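Local coordinates for GH127 beta-L-arabinofuranoside (Geobacillus stearothermophilus, PDB 4QK0), which probably hydrolyses beta-L-arabinofuranosides, releasing L-arabinose, as a family 127 glycoside hydrolase, at residues Met360-Tyr365 and Pro556-Leu561. Residues are numbered along the deposited sequence; the frame is centred on the assembly and turned at random.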
HETATM    1  N   MSE A 360       9.951 -19.674  18.008  1.00 24.39           N
HETATM    2  CA  MSE A 360       8.745 -20.094  18.661  1.00 24.49           C
HETATM    3  C   MSE A 360       8.422 -19.078  19.730  1.00 25.66           C
HETATM    4  O   MSE A 360       7.268 -18.674  19.869  1.00 21.11           O
HETATM    5  CB  MSE A 360       9.013 -21.480  19.301  1.00 27.22           C
HETATM    6  CG  MSE A 360       7.828 -21.997  20.067  1.00 30.72           C
HETATM    7 SE   MSE A 360       8.138 -23.724  20.987  1.00 34.84          SE
HETATM    8  CE  MSE A 360       8.231 -24.670  19.420  1.00 27.67           C
ATOM      9  N   GLU A 361       9.432 -18.719  20.541  1.00 25.50           N
ATOM     10  CA  GLU A 361       9.228 -17.827  21.671  1.00 26.05           C
ATOM     11  C   GLU A 361       8.854 -16.433  21.181  1.00 27.66           C
ATOM     12  O   GLU A 361       7.931 -15.797  21.710  1.00 25.76           O
ATOM     13  CB  GLU A 361      10.484 -17.798  22.512  1.00 28.82           C
ATOM     14  CG  GLU A 361      10.550 -16.732  23.577  1.00 29.08           C
ATOM     15  CD  GLU A 361      11.815 -16.821  24.395  1.00 30.18           C
ATOM     16  OE1 GLU A 361      12.886 -16.413  23.865  1.00 32.24           O
ATOM     17  OE2 GLU A 361      11.744 -17.259  25.593  1.00 26.53           O
ATOM     18  N   ARG A 362       9.559 -15.940  20.154  1.00 24.64           N
ATOM     19  CA  ARG A 362       9.193 -14.645  19.519  1.00 23.56           C
ATOM     20  C   ARG A 362       7.692 -14.593  19.104  1.00 25.27           C
ATOM     21  O   ARG A 362       6.973 -13.669  19.483  1.00 23.40           O
ATOM     22  CB  ARG A 362      10.074 -14.410  18.334  1.00 24.80           C
ATOM     23  CG  ARG A 362       9.933 -13.068  17.660  1.00 25.95           C
ATOM     24  CD  ARG A 362      10.798 -12.976  16.415  1.00 25.40           C
ATOM     25  NE  ARG A 362      12.217 -12.911  16.698  1.00 27.68           N
ATOM     26  CZ  ARG A 362      12.832 -11.883  17.277  1.00 38.30           C
ATOM     27  NH1 ARG A 362      12.175 -10.756  17.623  1.00 42.73           N
ATOM     28  NH2 ARG A 362      14.134 -11.933  17.479  1.00 39.94           N
ATOM     29  N   ALA A 363       7.214 -15.612  18.423  1.00 22.67           N
ATOM     30  CA  ALA A 363       5.813 -15.651  18.039  1.00 25.77           C
ATOM     31  C   ALA A 363       4.860 -15.737  19.214  1.00 26.47           C
ATOM     32  O   ALA A 363       3.819 -15.033  19.269  1.00 28.43           O
ATOM     33  CB  ALA A 363       5.527 -16.760  17.074  1.00 23.42           C
ATOM     34  N   LEU A 364       5.252 -16.513  20.200  1.00 25.72           N
ATOM     35  CA  LEU A 364       4.425 -16.717  21.356  1.00 23.09           C
ATOM     36  C   LEU A 364       4.209 -15.493  22.215  1.00 24.33           C
ATOM     37  O   LEU A 364       3.097 -15.305  22.766  1.00 21.98           O
ATOM     38  CB  LEU A 364       5.002 -17.830  22.245  1.00 25.65           C
ATOM     39  CG  LEU A 364       4.715 -19.276  21.827  1.00 24.99           C
ATOM     40  CD1 LEU A 364       5.493 -20.213  22.774  1.00 29.94           C
ATOM     41  CD2 LEU A 364       3.237 -19.631  21.889  1.00 25.09           C
ATOM     42  N   TYR A 365       5.246 -14.699  22.401  1.00 22.05           N
ATOM     43  CA  TYR A 365       5.178 -13.561  23.300  1.00 25.30           C
ATOM     44  C   TYR A 365       4.893 -12.232  22.549  1.00 25.17           C
ATOM     45  O   TYR A 365       4.924 -11.135  23.175  1.00 22.65           O
ATOM     46  CB  TYR A 365       6.460 -13.424  24.165  1.00 29.01           C
ATOM     47  CG  TYR A 365       6.631 -14.525  25.228  1.00 29.21           C
ATOM     48  CD1 TYR A 365       7.190 -15.734  24.895  1.00 32.10           C
ATOM     49  CD2 TYR A 365       6.160 -14.368  26.520  1.00 30.01           C
ATOM     50  CE1 TYR A 365       7.337 -16.744  25.831  1.00 34.58           C
ATOM     51  CE2 TYR A 365       6.302 -15.367  27.475  1.00 31.91           C
ATOM     52  CZ  TYR A 365       6.888 -16.567  27.119  1.00 37.04           C
ATOM     53  OH  TYR A 365       7.050 -17.619  28.003  1.00 35.45           O
ATOM     54  N   PRO A 556      12.499 -11.682  25.628  1.00 21.38           N
ATOM     55  CA  PRO A 556      11.798 -12.094  24.387  1.00 23.54           C
ATOM     56  C   PRO A 556      10.722 -11.104  23.875  1.00 24.70           C
ATOM     57  O   PRO A 556      10.090 -11.388  22.862  1.00 26.39           O
ATOM     58  CB  PRO A 556      11.090 -13.393  24.822  1.00 21.08           C
ATOM     59  CG  PRO A 556      10.701 -13.102  26.233  1.00 20.66           C
ATOM     60  CD  PRO A 556      11.861 -12.297  26.798  1.00 22.68           C
ATOM     61  N   ILE A 557      10.500 -10.000  24.596  1.00 23.84           N
ATOM     62  CA  ILE A 557       9.375  -9.145  24.328  1.00 25.22           C
ATOM     63  C   ILE A 557       9.765  -7.890  23.541  1.00 23.77           C
ATOM     64  O   ILE A 557      10.644  -7.133  23.950  1.00 25.48           O
ATOM     65  CB  ILE A 557       8.620  -8.771  25.607  1.00 25.24           C
ATOM     66  CG1 ILE A 557       7.869 -10.036  26.059  1.00 28.37           C
ATOM     67  CG2 ILE A 557       7.625  -7.658  25.306  1.00 25.36           C
ATOM     68  CD1 ILE A 557       7.161  -9.857  27.369  1.00 30.61           C
ATOM     69  N   VAL A 558       9.121  -7.766  22.391  1.00 22.14           N
ATOM     70  CA  VAL A 558       9.243  -6.624  21.555  1.00 24.89           C
ATOM     71  C   VAL A 558       8.256  -5.565  22.074  1.00 25.82           C
ATOM     72  O   VAL A 558       7.073  -5.854  22.332  1.00 22.66           O
ATOM     73  CB  VAL A 558       8.934  -6.961  20.091  1.00 23.37           C
ATOM     74  CG1 VAL A 558       9.053  -5.734  19.235  1.00 24.95           C
ATOM     75  CG2 VAL A 558       9.914  -8.002  19.557  1.00 25.92           C
ATOM     76  N   TYR A 559       8.762  -4.346  22.115  1.00 25.56           N
ATOM     77  CA  TYR A 559       8.025  -3.202  22.634  1.00 26.86           C
ATOM     78  C   TYR A 559       7.453  -2.318  21.498  1.00 25.36           C
ATOM     79  O   TYR A 559       7.856  -2.430  20.367  1.00 23.03           O
ATOM     80  CB  TYR A 559       8.981  -2.413  23.556  1.00 25.83           C
ATOM     81  CG  TYR A 559       8.965  -3.028  24.918  1.00 26.51           C
ATOM     82  CD1 TYR A 559       9.567  -4.246  25.166  1.00 25.85           C
ATOM     83  CD2 TYR A 559       8.246  -2.424  25.938  1.00 29.14           C
ATOM     84  CE1 TYR A 559       9.458  -4.876  26.415  1.00 28.61           C
ATOM     85  CE2 TYR A 559       8.191  -2.980  27.188  1.00 30.71           C
ATOM     86  CZ  TYR A 559       8.767  -4.232  27.422  1.00 30.68           C
ATOM     87  OH  TYR A 559       8.632  -4.803  28.663  1.00 29.90           O
ATOM     88  N   CYS A 560       6.503  -1.457  21.849  1.00 27.37           N
ATOM     89  CA  CYS A 560       5.903  -0.494  20.913  1.00 25.79           C
ATOM     90  C   CYS A 560       5.569   0.783  21.641  1.00 28.60           C
ATOM     91  O   CYS A 560       5.566   0.811  22.908  1.00 24.51           O
ATOM     92  CB  CYS A 560       4.684  -1.046  20.281  1.00 26.73           C
ATOM     93  SG  CYS A 560       3.238  -1.159  21.323  1.00 28.54           S
ATOM     94  N   LEU A 561       5.379   1.861  20.869  1.00 26.32           N
ATOM     95  CA  LEU A 561       4.907   3.140  21.445  1.00 26.48           C
ATOM     96  C   LEU A 561       3.493   3.358  21.018  1.00 24.53           C
ATOM     97  O   LEU A 561       3.138   3.092  19.856  1.00 22.94           O
ATOM     98  CB  LEU A 561       5.715   4.317  20.986  1.00 30.96           C
ATOM     99  CG  LEU A 561       7.217   4.286  21.056  1.00 35.25           C
ATOM    100  CD1 LEU A 561       7.819   5.665  20.765  1.00 34.98           C
ATOM    101  CD2 LEU A 561       7.652   3.862  22.403  1.00 40.37           C
TER
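This contact belongs to a buried domain interface, where E361, R362 and Y365 of helix 354-365 meet P556, just before strand 557-562, and I557 and V558 at its start. P556 touches two side chains of the helix: its CB meets E361 and its CG the Y365 ring. E361 CD lies 3.5 Å from P556 CB, and E361 CG is 3.6 Å from that same CB. CG of E361 is anti to the backbone N (chi1 169°) and the chain runs on extended, which lays the carboxylate alongside P556 CB. There OE2 forms a salt bridge with R486 and a hydrogen bond with Y463, while OE1 accepts from W490 NE1. With an alanine in place of E361, R486 would probably lose this charged mate, and a gap is likely to open beside P556. The helix lies in the family's catalytic domain and the strand in its C-terminal domain, so the packing joins two separate parts of the chain. P556 CG lies over one face of the Y365 ring, 4.4 Å from Y365 CG. Y365 CB also touches I557 CG1 at 4.1 Å. V558 CG2 reaches the edge of the R362 guanidinium, 4.1 Å from R362 NH1. That NH1 donates to the carbonyl of I306, and the Y365 hydroxyl is hydrogen-bonded to W23 NE1. N366 links the two sides: its ND2 bonds to the carbonyls of R362 and P556, and its OD1 to the backbone N of V558.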